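Local coordinates for probable acetyltransferases (Chromobacterium violaceum, PDB 3PZJ), which probably transfers an acetyl group from acetyl-CoA to an amine, perhaps the N terminus of a protein, as a member of the GNAT acetyltransferase family, at residues M186-R190 with R191-T195; D61-W64 with E65-Y69. All blocks are in the same frame, centred on the assembly; numbering follows the deposited sequence.

Contact 1: M186-R190 with R191-T195; sequences MVVKR and RNRDT
The carbonyl oxygen of Arg191 is met by two donors of the facing strand: Val188 N at 2.9 Å and the weaker CA-H of Val187, whose CA lies 3.5 Å from Arg191 O. Arg191 N donates back to Val188 O. Lys189 and Arg190, both with positive phi, are the central residues of the type I' turn from Val188 to Arg191 that closes this beta hairpin, whose antiparallel strands 177-188 and 191-201 lie at one end of the GNAT sheet. Further along, Met186 and Arg193 form the next hydrogen-bonded pair, with Arg193 N 3.0 Å from Met186 O. Their side chains run side by side from one face of the sheet. Arg193 is extended from CG to NE, while the selenomethionine Met186, with CG anti to the carbonyl carbon (chi1 -63°) and chi2 extended (164°), carries SE over the rim of one guanidinium face, 3.8 Å above its plane. Thr195 OG1 meets the guanidinium edge in plane, 3.0 Å from Arg193 NE, which should limit rotation of the guanidinium. Val188 CG2 adds apolar contact 4.1 Å from Arg193 CD. On the other face, Val187 packs on Trp23 of the second subunit, and Asn192 OD1 accepts a hydrogen bond from Arg154 of that subunit.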
HETATM    1  N   MSE A 186       0.829   9.811   6.854  1.00 25.97           N
HETATM    2  CA  MSE A 186       1.965  10.551   6.312  1.00 27.86           C
HETATM    3  C   MSE A 186       2.297  11.878   7.045  1.00 28.04           C
HETATM    4  O   MSE A 186       1.499  12.417   7.770  1.00 26.25           O
HETATM    5  CB  MSE A 186       1.688  10.882   4.809  1.00 28.66           C
HETATM    6  CG  MSE A 186       1.560   9.717   3.921  1.00 30.10           C
HETATM    7 SE   MSE A 186       0.730  10.055   2.116  0.80 37.21          SE
HETATM    8  CE  MSE A 186       2.230  11.102   1.516  1.00 41.95           C
ATOM      9  N   VAL A 187       3.507  12.368   6.826  1.00 29.13           N
ATOM     10  CA  VAL A 187       3.841  13.728   7.159  1.00 31.03           C
ATOM     11  C   VAL A 187       4.039  14.450   5.847  1.00 30.76           C
ATOM     12  O   VAL A 187       4.955  14.116   5.069  1.00 34.47           O
ATOM     13  CB  VAL A 187       5.106  13.770   8.036  1.00 32.50           C
ATOM     14  CG1 VAL A 187       5.586  15.242   8.280  1.00 30.82           C
ATOM     15  CG2 VAL A 187       4.790  13.112   9.359  1.00 32.72           C
ATOM     16  N   VAL A 188       3.180  15.414   5.557  1.00 29.75           N
ATOM     17  CA  VAL A 188       3.178  16.124   4.298  1.00 29.42           C
ATOM     18  C   VAL A 188       3.318  17.601   4.604  1.00 29.92           C
ATOM     19  O   VAL A 188       2.517  18.166   5.348  1.00 26.82           O
ATOM     20  CB  VAL A 188       1.811  15.913   3.503  1.00 30.64           C
ATOM     21  CG1 VAL A 188       1.630  16.839   2.265  1.00 27.64           C
ATOM     22  CG2 VAL A 188       1.700  14.449   3.022  1.00 26.28           C
ATOM     23  N   LYS A 189       4.322  18.240   3.992  1.00 30.83           N
ATOM     24  CA  LYS A 189       4.525  19.672   4.133  1.00 32.17           C
ATOM     25  C   LYS A 189       4.472  20.111   5.587  1.00 32.44           C
ATOM     26  O   LYS A 189       3.724  20.990   5.939  1.00 32.87           O
ATOM     27  CB  LYS A 189       3.477  20.421   3.283  1.00 31.09           C
ATOM     28  CG  LYS A 189       3.681  20.132   1.827  1.00 33.21           C
ATOM     29  CD  LYS A 189       2.608  20.651   0.876  1.00 29.50           C
ATOM     30  CE  LYS A 189       3.046  20.347  -0.596  1.00 29.67           C
ATOM     31  NZ  LYS A 189       1.892  20.547  -1.552  1.00 29.38           N
ATOM     32  N   ARG A 190       5.155  19.354   6.437  1.00 33.60           N
ATOM     33  CA  ARG A 190       5.305  19.655   7.838  1.00 36.17           C
ATOM     34  C   ARG A 190       3.996  19.650   8.601  1.00 35.26           C
ATOM     35  O   ARG A 190       3.845  20.331   9.599  1.00 35.47           O
ATOM     36  CB  ARG A 190       6.038  21.023   8.020  1.00 38.70           C
ATOM     37  CG  ARG A 190       7.324  21.114   7.256  1.00 42.41           C
ATOM     38  CD  ARG A 190       7.867  22.522   7.407  1.00 50.27           C
ATOM     39  NE  ARG A 190       8.306  22.757   8.797  1.00 56.70           N
ATOM     40  CZ  ARG A 190       8.311  23.942   9.430  1.00 61.63           C
ATOM     41  NH1 ARG A 190       7.873  25.076   8.843  1.00 61.01           N
ATOM     42  NH2 ARG A 190       8.762  23.994  10.678  1.00 63.71           N
ATOM     43  N   ARG A 191       3.033  18.884   8.122  1.00 33.94           N
ATOM     44  CA  ARG A 191       1.871  18.617   8.933  1.00 33.61           C
ATOM     45  C   ARG A 191       1.392  17.160   8.766  1.00 30.40           C
ATOM     46  O   ARG A 191       1.770  16.488   7.835  1.00 27.69           O
ATOM     47  CB  ARG A 191       0.761  19.683   8.732  1.00 35.84           C
ATOM     48  CG  ARG A 191       0.034  19.750   7.416  1.00 40.49           C
ATOM     49  CD  ARG A 191      -0.949  20.962   7.417  1.00 47.56           C
ATOM     50  NE  ARG A 191      -2.066  20.790   8.378  1.00 51.93           N
ATOM     51  CZ  ARG A 191      -3.037  21.683   8.616  1.00 57.35           C
ATOM     52  NH1 ARG A 191      -3.072  22.860   7.993  1.00 59.58           N
ATOM     53  NH2 ARG A 191      -3.980  21.408   9.516  1.00 59.89           N
ATOM     54  N   ASN A 192       0.620  16.711   9.746  1.00 30.14           N
ATOM     55  CA  ASN A 192      -0.003  15.424   9.713  1.00 29.80           C
ATOM     56  C   ASN A 192      -0.926  15.269   8.498  1.00 29.01           C
ATOM     57  O   ASN A 192      -1.610  16.216   8.066  1.00 29.99           O
ATOM     58  CB  ASN A 192      -0.832  15.225  10.973  1.00 30.28           C
ATOM     59  CG  ASN A 192      -1.489  13.895  10.977  1.00 28.02           C
ATOM     60  OD1 ASN A 192      -0.801  12.913  11.208  1.00 29.35           O
ATOM     61  ND2 ASN A 192      -2.819  13.829  10.748  1.00 22.79           N
ATOM     62  N   ARG A 193      -0.956  14.059   7.964  1.00 28.30           N
ATOM     63  CA  ARG A 193      -1.960  13.652   6.996  1.00 25.27           C
ATOM     64  C   ARG A 193      -2.579  12.349   7.427  1.00 23.07           C
ATOM     65  O   ARG A 193      -1.887  11.426   7.687  1.00 24.70           O
ATOM     66  CB  ARG A 193      -1.373  13.436   5.620  1.00 25.74           C
ATOM     67  CG  ARG A 193      -2.304  12.672   4.734  1.00 26.09           C
ATOM     68  CD  ARG A 193      -2.085  12.908   3.261  1.00 40.97           C
ATOM     69  NE  ARG A 193      -2.625  11.823   2.471  1.00 35.21           N
ATOM     70  CZ  ARG A 193      -2.654  11.744   1.157  1.00 29.91           C
ATOM     71  NH1 ARG A 193      -3.180  10.693   0.618  1.00 27.98           N
ATOM     72  NH2 ARG A 193      -2.166  12.671   0.387  1.00 29.12           N
ATOM     73  N   ASP A 194      -3.891  12.326   7.528  1.00 23.64           N
ATOM     74  CA  ASP A 194      -4.669  11.118   7.634  1.00 22.66           C
ATOM     75  C   ASP A 194      -5.217  10.901   6.259  1.00 23.56           C
ATOM     76  O   ASP A 194      -5.743  11.830   5.591  1.00 24.53           O
ATOM     77  CB  ASP A 194      -5.900  11.296   8.567  1.00 23.33           C
ATOM     78  CG  ASP A 194      -5.548  11.712  10.003  1.00 25.48           C
ATOM     79  OD1 ASP A 194      -4.478  11.445  10.546  1.00 24.33           O
ATOM     80  OD2 ASP A 194      -6.402  12.290  10.607  1.00 30.50           O
ATOM     81  N   THR A 195      -5.193   9.670   5.805  1.00 24.13           N
ATOM     82  CA  THR A 195      -5.635   9.347   4.476  1.00 22.77           C
ATOM     83  C   THR A 195      -6.966   8.634   4.429  1.00 22.61           C
ATOM     84  O   THR A 195      -7.091   7.615   4.976  1.00 22.35           O
ATOM     85  CB  THR A 195      -4.623   8.443   3.802  1.00 22.33           C
ATOM     86  OG1 THR A 195      -3.420   9.155   3.619  1.00 22.14           O
ATOM     87  CG2 THR A 195      -5.171   7.969   2.473  1.00 20.80           C
TER

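Contact 2: D61-W64 with E65-Y69; sequences DSHW and EHLPY. With EDO (1,2-ethanediol), chain D.
Trp64 and Tyr69 meet rim to rim in the dense part of this loop, Trp64 CZ3 lying 3.7 Å from Tyr69 CE1 at the tyrosine edge, with neither ring over the face of the other and their planes at 63°. The indole is placed by a first torsion that sets CG anti to the carbonyl carbon (chi1 -45°), and Trp64 CB also abuts Tyr69 O at 3.5 Å. Leu67 fills in beside them, its CD2 3.7 Å from His63 O and 4.1 Å from Trp64 CE3. The type I beta turn from Trp64 to Leu67 starts at the last residue of the 3-10 segment 61-64, with Leu67 N bonded to Trp64 O at 2.9 Å; Glu65 N donates to Ser62 O at 3.0 Å. The solvent side is looser: Ser62 and Glu65 are exposed, a water links His63 O to His66 N, and the extended Glu65 chain rests CG over the centre of the His66 ring, 3.9 Å above it. The loop runs between helices 46-58 and 75-87, whose Phe57 and Trp81 meet the rings of His63 and Tyr69 respectively, while Asn126 of strand 119-127 hydrogen-bonds to both His63 NE2 and Tyr69 OH.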
ATOM      1  N   ASP A  61      -0.930  28.556  -6.871  1.00 33.29           N
ATOM      2  CA  ASP A  61      -0.279  27.621  -5.990  1.00 32.91           C
ATOM      3  C   ASP A  61      -1.188  26.869  -5.032  1.00 31.74           C
ATOM      4  O   ASP A  61      -0.784  25.824  -4.545  1.00 30.90           O
ATOM      5  CB  ASP A  61       0.764  28.345  -5.190  1.00 33.97           C
ATOM      6  CG  ASP A  61       1.953  28.690  -5.996  1.00 36.18           C
ATOM      7  OD1 ASP A  61       2.056  28.271  -7.203  1.00 34.09           O
ATOM      8  OD2 ASP A  61       2.794  29.374  -5.392  1.00 43.22           O
ATOM      9  N   SER A  62      -2.407  27.360  -4.825  1.00 30.46           N
ATOM     10  CA  SER A  62      -3.401  26.679  -3.974  1.00 32.44           C
ATOM     11  C   SER A  62      -3.789  25.302  -4.534  1.00 30.53           C
ATOM     12  O   SER A  62      -4.217  24.468  -3.790  1.00 29.78           O
ATOM     13  CB  SER A  62      -4.656  27.555  -3.748  1.00 33.91           C
ATOM     14  OG  SER A  62      -5.431  27.613  -4.928  1.00 37.10           O
ATOM     15  N   HIS A  63      -3.526  25.056  -5.812  1.00 28.66           N
ATOM     16  CA  HIS A  63      -3.742  23.764  -6.440  1.00 28.20           C
ATOM     17  C   HIS A  63      -3.138  22.580  -5.645  1.00 27.38           C
ATOM     18  O   HIS A  63      -3.733  21.523  -5.514  1.00 26.93           O
ATOM     19  CB  HIS A  63      -3.196  23.759  -7.893  1.00 28.19           C
ATOM     20  CG  HIS A  63      -3.369  22.433  -8.562  1.00 28.72           C
ATOM     21  ND1 HIS A  63      -4.593  21.957  -8.976  1.00 31.42           N
ATOM     22  CD2 HIS A  63      -2.498  21.400  -8.697  1.00 30.37           C
ATOM     23  CE1 HIS A  63      -4.443  20.723  -9.433  1.00 35.35           C
ATOM     24  NE2 HIS A  63      -3.182  20.358  -9.256  1.00 31.22           N
ATOM     25  N   TRP A  64      -1.976  22.808  -5.062  1.00 28.30           N
ATOM     26  CA  TRP A  64      -1.167  21.797  -4.440  1.00 28.39           C
ATOM     27  C   TRP A  64      -1.504  21.620  -2.933  1.00 30.49           C
ATOM     28  O   TRP A  64      -0.970  20.735  -2.314  1.00 29.97           O
ATOM     29  CB  TRP A  64       0.337  22.126  -4.678  1.00 28.14           C
ATOM     30  CG  TRP A  64       0.668  22.546  -6.096  1.00 27.69           C
ATOM     31  CD1 TRP A  64       0.895  23.822  -6.550  1.00 30.01           C
ATOM     32  CD2 TRP A  64       0.784  21.685  -7.248  1.00 24.62           C
ATOM     33  NE1 TRP A  64       1.131  23.797  -7.917  1.00 28.64           N
ATOM     34  CE2 TRP A  64       1.084  22.493  -8.348  1.00 23.78           C
ATOM     35  CE3 TRP A  64       0.607  20.303  -7.448  1.00 24.59           C
ATOM     36  CZ2 TRP A  64       1.233  21.974  -9.606  1.00 26.33           C
ATOM     37  CZ3 TRP A  64       0.771  19.807  -8.676  1.00 26.21           C
ATOM     38  CH2 TRP A  64       1.081  20.627  -9.755  1.00 25.86           C
ATOM     39  N   GLU A  65      -2.478  22.388  -2.398  1.00 31.57           N
ATOM     40  CA  GLU A  65      -2.681  22.556  -0.950  1.00 33.78           C
ATOM     41  C   GLU A  65      -2.779  21.218  -0.215  1.00 34.08           C
ATOM     42  O   GLU A  65      -2.213  21.061   0.872  1.00 34.38           O
ATOM     43  CB  GLU A  65      -3.997  23.351  -0.647  1.00 35.12           C
ATOM     44  CG  GLU A  65      -4.236  23.542   0.872  1.00 40.41           C
ATOM     45  CD  GLU A  65      -5.388  24.473   1.216  1.00 46.78           C
ATOM     46  OE1 GLU A  65      -5.959  25.109   0.296  1.00 47.36           O
ATOM     47  OE2 GLU A  65      -5.695  24.550   2.432  1.00 52.75           O
ATOM     48  N   HIS A  66      -3.534  20.284  -0.771  1.00 31.81           N
ATOM     49  CA  HIS A  66      -3.740  18.976  -0.095  1.00 33.02           C
ATOM     50  C   HIS A  66      -2.974  17.807  -0.760  1.00 32.57           C
ATOM     51  O   HIS A  66      -3.251  16.585  -0.506  1.00 33.90           O
ATOM     52  CB  HIS A  66      -5.219  18.639  -0.103  1.00 33.91           C
ATOM     53  CG  HIS A  66      -6.094  19.711   0.469  1.00 33.70           C
ATOM     54  ND1 HIS A  66      -6.089  20.048   1.812  1.00 38.11           N
ATOM     55  CD2 HIS A  66      -7.034  20.491  -0.118  1.00 35.83           C
ATOM     56  CE1 HIS A  66      -6.971  21.013   2.016  1.00 37.17           C
ATOM     57  NE2 HIS A  66      -7.556  21.304   0.858  1.00 38.20           N
ATOM     58  N   LEU A  67      -1.998  18.141  -1.582  1.00 31.79           N
ATOM     59  CA  LEU A  67      -1.237  17.124  -2.307  1.00 30.70           C
ATOM     60  C   LEU A  67       0.154  16.983  -1.756  1.00 31.28           C
ATOM     61  O   LEU A  67       0.708  17.974  -1.233  1.00 29.90           O
ATOM     62  CB  LEU A  67      -1.150  17.554  -3.746  1.00 31.50           C
ATOM     63  CG  LEU A  67      -2.255  17.105  -4.689  1.00 36.01           C
ATOM     64  CD1 LEU A  67      -3.594  16.726  -4.054  1.00 35.10           C
ATOM     65  CD2 LEU A  67      -2.433  18.077  -5.831  1.00 34.58           C
ATOM     66  N   PRO A  68       0.792  15.805  -1.950  1.00 29.29           N
ATOM     67  CA  PRO A  68       2.118  15.656  -1.365  1.00 30.98           C
ATOM     68  C   PRO A  68       3.270  16.234  -2.177  1.00 31.82           C
ATOM     69  O   PRO A  68       4.420  15.959  -1.893  1.00 33.11           O
ATOM     70  CB  PRO A  68       2.250  14.126  -1.147  1.00 32.04           C
ATOM     71  CG  PRO A  68       1.242  13.531  -1.975  1.00 32.76           C
ATOM     72  CD  PRO A  68       0.267  14.546  -2.473  1.00 29.77           C
ATOM     73  N   TYR A  69       2.966  17.047  -3.191  1.00 29.77           N
ATOM     74  CA  TYR A  69       3.975  17.644  -4.022  1.00 29.47           C
ATOM     75  C   TYR A  69       3.475  18.989  -4.462  1.00 28.51           C
ATOM     76  O   TYR A  69       2.310  19.310  -4.327  1.00 28.13           O
ATOM     77  CB  TYR A  69       4.233  16.806  -5.285  1.00 28.40           C
ATOM     78  CG  TYR A  69       2.985  16.219  -5.895  1.00 27.96           C
ATOM     79  CD1 TYR A  69       2.255  16.880  -6.872  1.00 29.78           C
ATOM     80  CD2 TYR A  69       2.548  14.958  -5.505  1.00 33.28           C
ATOM     81  CE1 TYR A  69       1.063  16.329  -7.371  1.00 30.05           C
ATOM     82  CE2 TYR A  69       1.395  14.393  -6.027  1.00 31.10           C
ATOM     83  CZ  TYR A  69       0.682  15.063  -6.968  1.00 32.44           C
ATOM     84  OH  TYR A  69      -0.461  14.465  -7.450  1.00 36.62           O
TER
HETATM   85  C1  EDO D 207      -1.492  12.048  -5.799  1.00 46.39           C
HETATM   86  O1  EDO D 207      -2.001  13.307  -6.165  1.00 45.19           O
HETATM   87  C2  EDO D 207      -2.643  11.163  -5.391  1.00 45.51           C
HETATM   88  O2  EDO D 207      -2.318   9.883  -5.857  1.00 48.44           O
HETATM   89  O   HOH W   1      -4.769  20.247  -3.106  1.00 38.02           O

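Overall arrangement
Contact 2 comes first along the chain, in the loop between helices 46-58 and 75-87, and contact 1 follows near the C-terminal end, in the hairpin of strands 177-188 and 191-201. Their centres are 12 Å apart, on the same side of the chain's centre. The hairpin turn reaches across to the loop: Lys189 NZ probably hydrogen-bonds to Leu67 O at 2.8 Å and also to Tyr69 O, and Val188 CG1 packs against Leu67 O. The tip of the hairpin at one edge of the sheet is thereby tied to the loop that connects helices 46-58 and 75-87. Contact 1 additionally touches the second subunit, whereas contact 2 does not.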